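Myosin-I heavy chain (Dictyostelium discoideum, PDB 5EJR) works as an actin-based motor with ATPase activity in early phagocytosis and adhesion, this piece being a MyTH4-FERM unit of its tail. Local coordinates at residues Leu144-Asn156 with Ser168-His180. Residues are numbered along the deposited sequence; the frame is centred on the assembly and turned at random.
Sequences LLQPFMEQLMSRN and SLIAVCIEKLESH
Leu177 and Leu152 interlock as reciprocal knobs, each leucine entering a hole made by four residues of the other helix, and they illustrate how two antiparallel helices can be joined by apolar fit with no hydrogen bond between them. Leu177 can be followed outward. Its CB lies 3.8 Å from Met149 SD and also faces Leu145 CD1; CG stands anti to the carbonyl carbon (chi1 -66°), and from there CD1 touches Met149 CG and, 3.6 Å away in another direction, Leu152 CD1, the two leucines crossing at about a right angle. The same methyl meets the Phe148 ring at its edge, near the ring plane, 4.0 Å from CD1 of the phenylalanine. The segments belong to helices 142-159 and 164-178 of the MyTH4 domain, a helical bundle; the axes of the two short segments approach to 9.4 Å, their directions 161° apart. Helix 104-113 covers the deep side, where Tyr108 touches Leu177 and meets the Phe148 ring edge-to-face. Further along, Ile174 lays CG1 3.7 Å from Leu152 CB and reaches with CD1 to Met153 N and CG. Cutting this isoleucine back to an alanine is likely to open a gap beside Leu152 CB and leave the Met153 side chain freer to turn. Ile170 presses CG2 to 3.3 Å from Leu152 O, while Asn156 brings ND2 alongside the Ala171 methyl at 3.7 Å. Near the other end, Met149 sets SD against Glu178 CG.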
loop_
_atom_site.group_PDB
_atom_site.type_symbol
_atom_site.label_atom_id
_atom_site.label_comp_id
_atom_site.label_asym_id
_atom_site.label_seq_id
_atom_site.Cartn_x
_atom_site.Cartn_y
_atom_site.Cartn_z
ATOM N N LEU A 144 5.013 28.865 -13.307
ATOM C CA LEU A 144 6.365 28.464 -12.908
ATOM C C LEU A 144 6.950 27.324 -13.754
ATOM O O LEU A 144 8.160 27.309 -13.952
ATOM C CB LEU A 144 6.430 28.122 -11.403
ATOM C CG LEU A 144 7.795 27.697 -10.812
ATOM C CD1 LEU A 144 8.792 28.844 -10.796
ATOM C CD2 LEU A 144 7.648 27.154 -9.420
ATOM N N LEU A 145 6.110 26.390 -14.247
ATOM C CA LEU A 145 6.524 25.193 -15.006
ATOM C C LEU A 145 7.645 25.424 -16.042
ATOM O O LEU A 145 8.733 24.894 -15.833
ATOM C CB LEU A 145 5.321 24.478 -15.661
ATOM C CG LEU A 145 5.603 23.114 -16.303
ATOM C CD1 LEU A 145 5.990 22.054 -15.256
ATOM C CD2 LEU A 145 4.430 22.650 -17.135
ATOM N N GLN A 146 7.401 26.189 -17.130
ATOM C CA GLN A 146 8.414 26.434 -18.165
ATOM C C GLN A 146 9.667 27.168 -17.627
ATOM O O GLN A 146 10.753 26.602 -17.779
ATOM C CB GLN A 146 7.828 27.131 -19.405
ATOM C CG GLN A 146 8.427 26.624 -20.716
ATOM C CD GLN A 146 8.029 25.197 -21.036
ATOM O OE1 GLN A 146 6.860 24.892 -21.313
ATOM N NE2 GLN A 146 8.998 24.294 -21.008
ATOM N N PRO A 147 9.572 28.355 -16.954
ATOM C CA PRO A 147 10.792 28.991 -16.413
ATOM C C PRO A 147 11.645 28.090 -15.507
ATOM O O PRO A 147 12.873 28.105 -15.646
ATOM C CB PRO A 147 10.249 30.207 -15.649
ATOM C CG PRO A 147 8.958 30.519 -16.298
ATOM C CD PRO A 147 8.379 29.187 -16.670
ATOM N N PHE A 148 11.004 27.288 -14.617
ATOM C CA PHE A 148 11.694 26.373 -13.692
ATOM C C PHE A 148 12.426 25.256 -14.447
ATOM O O PHE A 148 13.534 24.872 -14.044
ATOM C CB PHE A 148 10.725 25.783 -12.646
ATOM C CG PHE A 148 11.372 24.999 -11.522
ATOM C CD1 PHE A 148 11.589 23.625 -11.638
ATOM C CD2 PHE A 148 11.713 25.617 -10.328
ATOM C CE1 PHE A 148 12.170 22.895 -10.591
ATOM C CE2 PHE A 148 12.310 24.887 -9.287
ATOM C CZ PHE A 148 12.519 23.527 -9.421
ATOM N N MET A 149 11.795 24.727 -15.523
ATOM C CA MET A 149 12.365 23.666 -16.358
ATOM C C MET A 149 13.599 24.183 -17.094
ATOM O O MET A 149 14.653 23.530 -17.052
ATOM C CB MET A 149 11.326 23.101 -17.340
ATOM C CG MET A 149 10.431 22.058 -16.712
ATOM S SD MET A 149 9.608 21.027 -17.947
ATOM C CE MET A 149 8.317 22.093 -18.452
ATOM N N GLU A 150 13.479 25.387 -17.711
ATOM C CA GLU A 150 14.570 26.076 -18.417
ATOM C C GLU A 150 15.779 26.297 -17.510
ATOM O O GLU A 150 16.913 26.167 -17.960
ATOM C CB GLU A 150 14.091 27.414 -19.022
ATOM C CG GLU A 150 13.094 27.270 -20.167
ATOM C CD GLU A 150 13.516 26.435 -21.367
ATOM O OE1 GLU A 150 14.717 26.444 -21.723
ATOM O OE2 GLU A 150 12.627 25.791 -21.969
ATOM N N GLN A 151 15.530 26.579 -16.223
ATOM C CA GLN A 151 16.561 26.744 -15.207
ATOM C C GLN A 151 17.259 25.406 -14.954
ATOM O O GLN A 151 18.484 25.372 -14.935
ATOM C CB GLN A 151 15.963 27.313 -13.912
ATOM C CG GLN A 151 17.009 27.672 -12.846
ATOM C CD GLN A 151 17.785 28.960 -13.077
ATOM O OE1 GLN A 151 17.572 29.705 -14.046
ATOM N NE2 GLN A 151 18.698 29.265 -12.162
ATOM N N LEU A 152 16.487 24.304 -14.765
ATOM C CA LEU A 152 17.047 22.961 -14.556
ATOM C C LEU A 152 17.900 22.569 -15.762
ATOM O O LEU A 152 19.018 22.092 -15.575
ATOM C CB LEU A 152 15.936 21.912 -14.332
ATOM C CG LEU A 152 15.091 22.001 -13.060
ATOM C CD1 LEU A 152 14.123 20.836 -12.994
ATOM C CD2 LEU A 152 15.949 22.020 -11.793
ATOM N N MET A 153 17.384 22.846 -16.996
ATOM C CA MET A 153 18.048 22.620 -18.279
ATOM C C MET A 153 19.394 23.372 -18.310
ATOM O O MET A 153 20.391 22.805 -18.761
ATOM C CB MET A 153 17.155 23.094 -19.434
ATOM C CG MET A 153 16.026 22.132 -19.802
ATOM S SD MET A 153 15.022 22.793 -21.178
ATOM C CE MET A 153 13.704 21.584 -21.235
ATOM N N SER A 154 19.430 24.633 -17.783
ATOM C CA SER A 154 20.654 25.458 -17.702
ATOM C C SER A 154 21.653 24.890 -16.693
ATOM O O SER A 154 22.862 24.890 -16.937
ATOM C CB SER A 154 20.320 26.901 -17.339
ATOM O OG SER A 154 19.745 27.574 -18.447
ATOM N N ARG A 155 21.153 24.405 -15.555
ATOM C CA ARG A 155 22.016 23.795 -14.547
ATOM C C ARG A 155 22.573 22.474 -15.068
ATOM O O ARG A 155 23.657 22.077 -14.655
ATOM C CB ARG A 155 21.244 23.541 -13.249
ATOM C CG ARG A 155 20.984 24.799 -12.438
ATOM C CD ARG A 155 22.234 25.357 -11.762
ATOM N NE ARG A 155 22.858 24.440 -10.799
ATOM C CZ ARG A 155 22.469 24.293 -9.536
ATOM N NH1 ARG A 155 21.404 24.944 -9.079
ATOM N NH2 ARG A 155 23.123 23.475 -8.726
ATOM N N ASN A 156 21.814 21.785 -15.946
ATOM C CA ASN A 156 22.227 20.502 -16.527
ATOM C C ASN A 156 23.361 20.789 -17.507
ATOM O O ASN A 156 24.402 20.146 -17.425
ATOM C CB ASN A 156 21.047 19.785 -17.230
ATOM C CG ASN A 156 21.369 18.385 -17.714
ATOM O OD1 ASN A 156 22.197 18.172 -18.598
ATOM N ND2 ASN A 156 20.689 17.396 -17.177
ATOM N N SER A 168 22.350 13.395 -14.748
ATOM C CA SER A 168 21.327 12.403 -15.059
ATOM C C SER A 168 20.150 12.561 -14.092
ATOM O O SER A 168 19.002 12.361 -14.487
ATOM C CB SER A 168 21.901 10.986 -15.042
ATOM O OG SER A 168 22.129 10.477 -13.738
ATOM N N LEU A 169 20.452 12.975 -12.847
ATOM C CA LEU A 169 19.492 13.259 -11.788
ATOM C C LEU A 169 18.663 14.503 -12.137
ATOM O O LEU A 169 17.468 14.510 -11.867
ATOM C CB LEU A 169 20.214 13.414 -10.437
ATOM C CG LEU A 169 19.433 13.952 -9.211
ATOM C CD1 LEU A 169 18.129 13.148 -8.930
ATOM C CD2 LEU A 169 20.304 13.913 -7.988
ATOM N N ILE A 170 19.292 15.545 -12.715
ATOM C CA ILE A 170 18.594 16.766 -13.129
ATOM C C ILE A 170 17.769 16.443 -14.374
ATOM O O ILE A 170 16.641 16.936 -14.513
ATOM C CB ILE A 170 19.558 17.966 -13.354
ATOM C CG1 ILE A 170 20.207 18.429 -12.026
ATOM C CG2 ILE A 170 18.835 19.136 -14.049
ATOM C CD1 ILE A 170 21.448 19.477 -12.201
ATOM N N ALA A 171 18.330 15.614 -15.278
ATOM C CA ALA A 171 17.609 15.211 -16.485
ATOM C C ALA A 171 16.336 14.388 -16.148
ATOM O O ALA A 171 15.355 14.498 -16.887
ATOM C CB ALA A 171 18.521 14.426 -17.415
ATOM N N VAL A 172 16.342 13.596 -15.040
ATOM C CA VAL A 172 15.144 12.819 -14.655
ATOM C C VAL A 172 14.073 13.785 -14.096
ATOM O O VAL A 172 12.897 13.632 -14.440
ATOM C CB VAL A 172 15.392 11.550 -13.772
ATOM C CG1 VAL A 172 15.873 11.877 -12.362
ATOM C CG2 VAL A 172 14.159 10.647 -13.729
ATOM N N CYS A 173 14.500 14.845 -13.351
ATOM C CA CYS A 173 13.597 15.888 -12.848
ATOM C C CYS A 173 12.876 16.537 -14.005
ATOM O O CYS A 173 11.656 16.688 -13.948
ATOM C CB CYS A 173 14.355 16.924 -12.026
ATOM S SG CYS A 173 15.052 16.280 -10.494
ATOM N N ILE A 174 13.627 16.886 -15.069
ATOM C CA ILE A 174 13.116 17.512 -16.296
ATOM C C ILE A 174 12.113 16.570 -16.978
ATOM O O ILE A 174 11.068 17.038 -17.432
ATOM C CB ILE A 174 14.294 17.917 -17.241
ATOM C CG1 ILE A 174 15.161 19.029 -16.594
ATOM C CG2 ILE A 174 13.806 18.332 -18.652
ATOM C CD1 ILE A 174 16.621 19.158 -17.157
ATOM N N GLU A 175 12.427 15.251 -17.037
ATOM C CA GLU A 175 11.549 14.233 -17.640
ATOM C C GLU A 175 10.214 14.180 -16.887
ATOM O O GLU A 175 9.154 14.196 -17.514
ATOM C CB GLU A 175 12.220 12.841 -17.621
ATOM C CG GLU A 175 11.362 11.720 -18.208
ATOM C CD GLU A 175 11.546 10.324 -17.632
ATOM O OE1 GLU A 175 12.675 9.983 -17.208
ATOM O OE2 GLU A 175 10.558 9.555 -17.639
ATOM N N LYS A 176 10.278 14.140 -15.548
ATOM C CA LYS A 176 9.106 14.071 -14.678
ATOM C C LYS A 176 8.245 15.339 -14.704
ATOM O O LYS A 176 7.049 15.234 -14.455
ATOM C CB LYS A 176 9.487 13.681 -13.241
ATOM C CG LYS A 176 10.088 12.282 -13.074
ATOM C CD LYS A 176 9.193 11.170 -13.647
ATOM C CE LYS A 176 9.850 9.815 -13.614
ATOM N NZ LYS A 176 9.502 9.018 -14.819
ATOM N N LEU A 177 8.822 16.522 -15.001
ATOM C CA LEU A 177 8.042 17.765 -15.087
ATOM C C LEU A 177 7.412 17.854 -16.468
ATOM O O LEU A 177 6.330 18.417 -16.621
ATOM C CB LEU A 177 8.902 19.010 -14.796
ATOM C CG LEU A 177 9.446 19.149 -13.366
ATOM C CD1 LEU A 177 10.626 20.081 -13.332
ATOM C CD2 LEU A 177 8.368 19.640 -12.387
ATOM N N GLU A 178 8.086 17.274 -17.481
ATOM C CA GLU A 178 7.583 17.194 -18.854
ATOM C C GLU A 178 6.364 16.244 -18.921
ATOM O O GLU A 178 5.490 16.423 -19.767
ATOM C CB GLU A 178 8.690 16.682 -19.788
ATOM C CG GLU A 178 9.595 17.781 -20.321
ATOM C CD GLU A 178 10.868 17.348 -21.031
ATOM O OE1 GLU A 178 11.148 16.128 -21.098
ATOM O OE2 GLU A 178 11.601 18.247 -21.503
ATOM N N SER A 179 6.312 15.250 -18.010
ATOM C CA SER A 179 5.252 14.240 -17.925
ATOM C C SER A 179 3.864 14.810 -17.543
ATOM O O SER A 179 2.846 14.207 -17.890
ATOM C CB SER A 179 5.656 13.138 -16.955
ATOM O OG SER A 179 5.349 13.479 -15.613
ATOM N N HIS A 180 3.835 15.951 -16.818
ATOM C CA HIS A 180 2.603 16.614 -16.382
ATOM C C HIS A 180 1.750 17.140 -17.553
ATOM O O HIS A 180 2.315 17.572 -18.561
ATOM C CB HIS A 180 2.900 17.717 -15.361
ATOM C CG HIS A 180 3.341 17.184 -14.039
ATOM N ND1 HIS A 180 2.430 16.763 -13.099
ATOM C CD2 HIS A 180 4.588 17.036 -13.538
ATOM C CE1 HIS A 180 3.145 16.352 -12.066
ATOM N NE2 HIS A 180 4.448 16.500 -12.282
#